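Side-chain contacts in Ton_1535 (PDB 3ZPJ), which is of unknown function but folds as an alpha-solenoid, a superhelix of stacked helices that includes a left-handed helical turn: residues Y211-P216 with E247-L252; I204-T209 with A220-G225. All coordinates share one frame; numbering follows the deposited sequence.

Contact 1 (Y211-P216 with E247-L252); sequences YDVGLP and ELEVAL
The carboxylate of E249 receives a backbone N-H from above one face, while an acid approaches obliquely from the other side. Above the first face lies Y211, whose N gives a hydrogen bond to E249 OE1 (3.2 Å) from 58° out of the carboxylate plane, with Y211 CB on that same side. From the other side of the plane comes D212, its side chain crossing that of E249 at about a right angle and its carboxylate plane turned 54° from the other; D212 OD1 lies 3.0 Å from E249 OE2, nearer the edge than the face, with no bond between them. D212 N makes a second, weak hydrogen bond to E249 OE1. At the edge, the methyl V213 CG2 is in van der Waals contact with E249 OE1 at 3.8 Å. E249 leaves its helix with CG anti to the carbonyl carbon (chi1 -66°) and then runs extended, the reach a glutamate needs to meet the type I turn Y211-G214, whose first residues present their N-H groups. H285 touches E249, and its NE2 makes a weak hydrogen bond with D212 OD1. Two acceptors this close would repel if both were charged; the donors around them may ease this, and the pairing would probably raise the pKa of one acid.

Contact 2 (I204-T209 with A220-G225); sequences IELAKT and AALLKG
L206 meets L222 and L223 with its two methyl branches divided between them, and the whole contact is apolar. Before these leucines in the second segment comes A221, which packs against Y229 and A230 of helix 227-237, where a small side chain suits close helix packing. L222 comes next and turns toward L206: L222 CD1 sits 3.9 Å from L206 CD1, the two side chains meeting at a slant, and L222 CB backs the same methyl at 4.1 Å. This buried leucine also touches N227 and A230 of helix 227-237. L223 follows one step round the helix and takes the other branch, its CD1 lying 3.9 Å from L206 CD2 and its CB 4.0 Å from that carbon. With CG opposite the backbone N (chi1 -164°), L223 extends along the flank of helix 194-209, where it also touches K202 and K203. L206 has its own CG opposite the backbone N (chi1 171°), which sends the branched end out between the two partners; W253 of helix 240-256 covers it further. Replacing L206 with alanine would probably open a gap facing L222 and L223, since both methyls that touch them would be gone. After K224 the chain reaches G225, whose positive phi of 74° is easy for glycine; here the chain leaves helical geometry in a Schellman motif, of which the bond from G225 N to L222 O at 2.8 Å is part. Branched aliphatic residues packing between helices that follow one another along the chain are how an alpha-solenoid builds its continuous hydrophobic core.

How the contacts relate
The two contacts are neighbours, their centres about 8 Å apart in the middle of the chain. Their segments alternate in sequence: 204-209, 211-216, 220-225, then 247-252. Contact 2 joins helices 194-209 and 216-223, whereas contact 1 ties the loop linking those helices to helix 240-256. They also touch directly: V250 CG2 packs on L222 CD1 and L252 CG on T209 CG2, each at 3.9 Å, while E249 CB lies 3.3 Å from T209 O. Helix 240-256 thus rests on both helices of contact 2 as well as on their connection, consistent with a continuous interior in this part of the solenoid, with a polar patch beside an apolar one.

Contact 1 (Y211-P216 with E247-L252)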
loop_
_atom_site.group_PDB
_atom_site.type_symbol
_atom_site.label_atom_id
_atom_site.label_comp_id
_atom_site.label_asym_id
_atom_site.label_seq_id
_atom_site.Cartn_x
_atom_site.Cartn_y
_atom_site.Cartn_z
ATOM N N TYR A 211 -9.879 1.761 0.868
ATOM C CA TYR A 211 -9.150 2.626 -0.043
ATOM C C TYR A 211 -8.837 3.969 0.592
ATOM O O TYR A 211 -7.677 4.357 0.684
ATOM C CB TYR A 211 -9.981 2.854 -1.309
ATOM C CG TYR A 211 -9.214 3.493 -2.445
ATOM C CD1 TYR A 211 -8.460 2.716 -3.310
ATOM C CD2 TYR A 211 -9.259 4.875 -2.668
ATOM C CE1 TYR A 211 -7.766 3.284 -4.359
ATOM C CE2 TYR A 211 -8.558 5.459 -3.725
ATOM C CZ TYR A 211 -7.810 4.639 -4.561
ATOM O OH TYR A 211 -7.093 5.158 -5.606
ATOM N N ASP A 212 -9.877 4.683 1.012
ATOM C CA ASP A 212 -9.708 6.016 1.586
ATOM C C ASP A 212 -8.897 5.962 2.872
ATOM O O ASP A 212 -8.005 6.783 3.086
ATOM C CB ASP A 212 -11.068 6.674 1.840
ATOM C CG ASP A 212 -11.869 6.905 0.553
ATOM O OD1 ASP A 212 -12.313 5.911 -0.068
ATOM O OD2 ASP A 212 -12.068 8.080 0.170
ATOM N N VAL A 213 -9.201 4.994 3.732
ATOM C CA VAL A 213 -8.414 4.823 4.946
ATOM C C VAL A 213 -7.387 3.698 4.817
ATOM O O VAL A 213 -6.907 3.182 5.818
ATOM C CB VAL A 213 -9.289 4.532 6.183
ATOM C CG1 VAL A 213 -10.283 5.664 6.436
ATOM C CG2 VAL A 213 -10.002 3.211 6.014
ATOM N N GLY A 214 -7.029 3.334 3.593
ATOM C CA GLY A 214 -6.080 2.253 3.396
ATOM C C GLY A 214 -4.625 2.545 3.739
ATOM O O GLY A 214 -3.739 2.381 2.901
ATOM N N LEU A 215 -4.372 3.003 4.960
ATOM C CA LEU A 215 -3.008 3.177 5.428
ATOM C C LEU A 215 -2.343 1.813 5.491
ATOM O O LEU A 215 -2.986 0.820 5.824
ATOM C CB LEU A 215 -2.971 3.843 6.800
ATOM C CG LEU A 215 -3.512 5.274 6.785
ATOM C CD1 LEU A 215 -3.343 5.907 8.156
ATOM C CD2 LEU A 215 -2.861 6.140 5.695
ATOM N N PRO A 216 -1.045 1.764 5.172
ATOM C CA PRO A 216 -0.360 0.469 5.075
ATOM C C PRO A 216 -0.474 -0.359 6.356
ATOM O O PRO A 216 -0.622 -1.573 6.258
ATOM C CB PRO A 216 1.097 0.844 4.742
ATOM C CG PRO A 216 1.217 2.311 5.022
ATOM C CD PRO A 216 -0.159 2.907 4.890
ATOM N N GLU A 247 -14.890 2.997 8.502
ATOM C CA GLU A 247 -15.504 1.902 9.237
ATOM C C GLU A 247 -16.343 1.031 8.300
ATOM O O GLU A 247 -16.287 -0.192 8.378
ATOM C CB GLU A 247 -16.282 2.420 10.448
ATOM C CG GLU A 247 -15.366 2.931 11.578
ATOM C CD GLU A 247 -16.106 3.614 12.729
ATOM O OE1 GLU A 247 -17.299 3.960 12.584
ATOM O OE2 GLU A 247 -15.488 3.813 13.795
ATOM N N LEU A 248 -17.069 1.658 7.375
ATOM C CA LEU A 248 -17.859 0.913 6.396
ATOM C C LEU A 248 -17.008 0.072 5.449
ATOM O O LEU A 248 -17.353 -1.075 5.150
ATOM C CB LEU A 248 -18.772 1.849 5.604
ATOM C CG LEU A 248 -19.848 2.501 6.476
ATOM C CD1 LEU A 248 -20.749 3.443 5.688
ATOM C CD2 LEU A 248 -20.676 1.423 7.119
ATOM N N GLU A 249 -15.905 0.644 4.971
ATOM C CA GLU A 249 -14.995 -0.086 4.108
ATOM C C GLU A 249 -14.474 -1.306 4.861
ATOM O O GLU A 249 -14.362 -2.393 4.303
ATOM C CB GLU A 249 -13.836 0.819 3.623
ATOM C CG GLU A 249 -14.289 1.962 2.708
ATOM C CD GLU A 249 -13.140 2.797 2.116
ATOM O OE1 GLU A 249 -12.117 3.011 2.809
ATOM O OE2 GLU A 249 -13.285 3.264 0.957
ATOM N N VAL A 250 -14.181 -1.133 6.144
ATOM C CA VAL A 250 -13.685 -2.244 6.932
ATOM C C VAL A 250 -14.759 -3.309 7.104
ATOM O O VAL A 250 -14.488 -4.500 6.955
ATOM C CB VAL A 250 -13.138 -1.787 8.288
ATOM C CG1 VAL A 250 -13.088 -2.952 9.264
ATOM C CG2 VAL A 250 -11.755 -1.219 8.097
ATOM N N ALA A 251 -15.983 -2.881 7.384
ATOM C CA ALA A 251 -17.087 -3.827 7.516
ATOM C C ALA A 251 -17.216 -4.623 6.217
ATOM O O ALA A 251 -17.447 -5.827 6.233
ATOM C CB ALA A 251 -18.378 -3.104 7.831
ATOM N N LEU A 252 -17.039 -3.942 5.094
ATOM C CA LEU A 252 -17.172 -4.579 3.795
ATOM C C LEU A 252 -16.081 -5.637 3.590
ATOM O O LEU A 252 -16.318 -6.708 3.033
ATOM C CB LEU A 252 -17.115 -3.522 2.686
ATOM C CG LEU A 252 -17.425 -4.005 1.271
ATOM C CD1 LEU A 252 -18.759 -4.754 1.250
ATOM C CD2 LEU A 252 -17.449 -2.821 0.328
#

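Contact 2 (I204-T209 with A220-G225)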
loop_
_atom_site.group_PDB
_atom_site.type_symbol
_atom_site.label_atom_id
_atom_site.label_comp_id
_atom_site.label_asym_id
_atom_site.label_seq_id
_atom_site.Cartn_x
_atom_site.Cartn_y
_atom_site.Cartn_z
ATOM N N ILE A 204 -5.000 -6.922 -3.438
ATOM C CA ILE A 204 -5.604 -5.964 -4.359
ATOM C C ILE A 204 -7.081 -5.731 -4.026
ATOM O O ILE A 204 -7.539 -4.582 -4.022
ATOM C CB ILE A 204 -5.442 -6.413 -5.815
ATOM C CG1 ILE A 204 -3.971 -6.282 -6.237
ATOM C CG2 ILE A 204 -6.342 -5.583 -6.725
ATOM C CD1 ILE A 204 -3.623 -6.997 -7.550
ATOM N N GLU A 205 -7.820 -6.802 -3.715
ATOM C CA GLU A 205 -9.220 -6.635 -3.291
ATOM C C GLU A 205 -9.242 -5.818 -2.007
ATOM O O GLU A 205 -10.067 -4.943 -1.834
ATOM C CB GLU A 205 -9.919 -7.969 -3.016
ATOM C CG GLU A 205 -10.016 -8.939 -4.178
ATOM C CD GLU A 205 -10.728 -10.242 -3.776
ATOM O OE1 GLU A 205 -11.732 -10.170 -3.029
ATOM O OE2 GLU A 205 -10.269 -11.334 -4.186
ATOM N N LEU A 206 -8.308 -6.110 -1.111
ATOM C CA LEU A 206 -8.235 -5.396 0.144
ATOM C C LEU A 206 -7.905 -3.927 -0.108
ATOM O O LEU A 206 -8.614 -3.052 0.363
ATOM C CB LEU A 206 -7.219 -6.056 1.080
ATOM C CG LEU A 206 -6.849 -5.316 2.368
ATOM C CD1 LEU A 206 -8.067 -4.841 3.133
ATOM C CD2 LEU A 206 -6.033 -6.259 3.244
ATOM N N ALA A 207 -6.848 -3.648 -0.865
ATOM C CA ALA A 207 -6.526 -2.254 -1.138
ATOM C C ALA A 207 -7.704 -1.530 -1.809
ATOM O O ALA A 207 -7.949 -0.361 -1.537
ATOM C CB ALA A 207 -5.265 -2.128 -1.996
ATOM N N LYS A 208 -8.423 -2.233 -2.681
ATOM C CA LYS A 208 -9.563 -1.646 -3.384
ATOM C C LYS A 208 -10.742 -1.406 -2.456
ATOM O O LYS A 208 -11.455 -0.424 -2.605
ATOM C CB LYS A 208 -10.017 -2.533 -4.549
ATOM C CG LYS A 208 -9.375 -2.200 -5.872
ATOM C CD LYS A 208 -9.688 -3.264 -6.920
ATOM C CE LYS A 208 -8.799 -3.092 -8.151
ATOM N NZ LYS A 208 -8.929 -4.239 -9.119
ATOM N N THR A 209 -10.942 -2.309 -1.503
ATOM C CA THR A 209 -12.085 -2.247 -0.601
ATOM C C THR A 209 -11.850 -1.190 0.470
ATOM O O THR A 209 -12.720 -0.363 0.750
ATOM C CB THR A 209 -12.305 -3.585 0.114
ATOM O OG1 THR A 209 -12.340 -4.652 -0.847
ATOM C CG2 THR A 209 -13.612 -3.551 0.912
ATOM N N ALA A 220 -2.316 -3.991 6.587
ATOM C CA ALA A 220 -1.566 -5.074 7.242
ATOM C C ALA A 220 -2.351 -5.725 8.390
ATOM O O ALA A 220 -2.339 -6.941 8.560
ATOM C CB ALA A 220 -0.210 -4.584 7.747
ATOM N N ALA A 221 -3.037 -4.912 9.182
ATOM C CA ALA A 221 -3.822 -5.460 10.274
ATOM C C ALA A 221 -5.011 -6.263 9.743
ATOM O O ALA A 221 -5.326 -7.342 10.255
ATOM C CB ALA A 221 -4.291 -4.350 11.209
ATOM N N LEU A 222 -5.668 -5.738 8.714
ATOM C CA LEU A 222 -6.874 -6.372 8.182
ATOM C C LEU A 222 -6.546 -7.736 7.609
ATOM O O LEU A 222 -7.283 -8.706 7.810
ATOM C CB LEU A 222 -7.509 -5.486 7.113
ATOM C CG LEU A 222 -8.161 -4.256 7.745
ATOM C CD1 LEU A 222 -8.815 -3.360 6.714
ATOM C CD2 LEU A 222 -9.192 -4.717 8.794
ATOM N N LEU A 223 -5.409 -7.806 6.920
ATOM C CA LEU A 223 -4.980 -9.034 6.276
ATOM C C LEU A 223 -4.723 -10.129 7.319
ATOM O O LEU A 223 -5.029 -11.293 7.087
ATOM C CB LEU A 223 -3.735 -8.751 5.402
ATOM C CG LEU A 223 -3.376 -9.808 4.372
ATOM C CD1 LEU A 223 -4.457 -9.864 3.304
ATOM C CD2 LEU A 223 -2.004 -9.507 3.759
ATOM N N LYS A 224 -4.182 -9.744 8.472
ATOM C CA LYS A 224 -3.985 -10.667 9.593
ATOM C C LYS A 224 -5.286 -10.974 10.299
ATOM O O LYS A 224 -5.305 -11.800 11.193
ATOM C CB LYS A 224 -3.066 -10.065 10.663
ATOM C CG LYS A 224 -1.655 -9.763 10.214
ATOM C CD LYS A 224 -0.837 -9.208 11.384
ATOM C CE LYS A 224 -0.017 -7.997 10.944
ATOM N NZ LYS A 224 0.547 -7.219 12.093
ATOM N N GLY A 225 -6.358 -10.266 9.954
ATOM C CA GLY A 225 -7.600 -10.398 10.704
ATOM C C GLY A 225 -7.596 -9.722 12.072
ATOM O O GLY A 225 -8.391 -10.063 12.954
#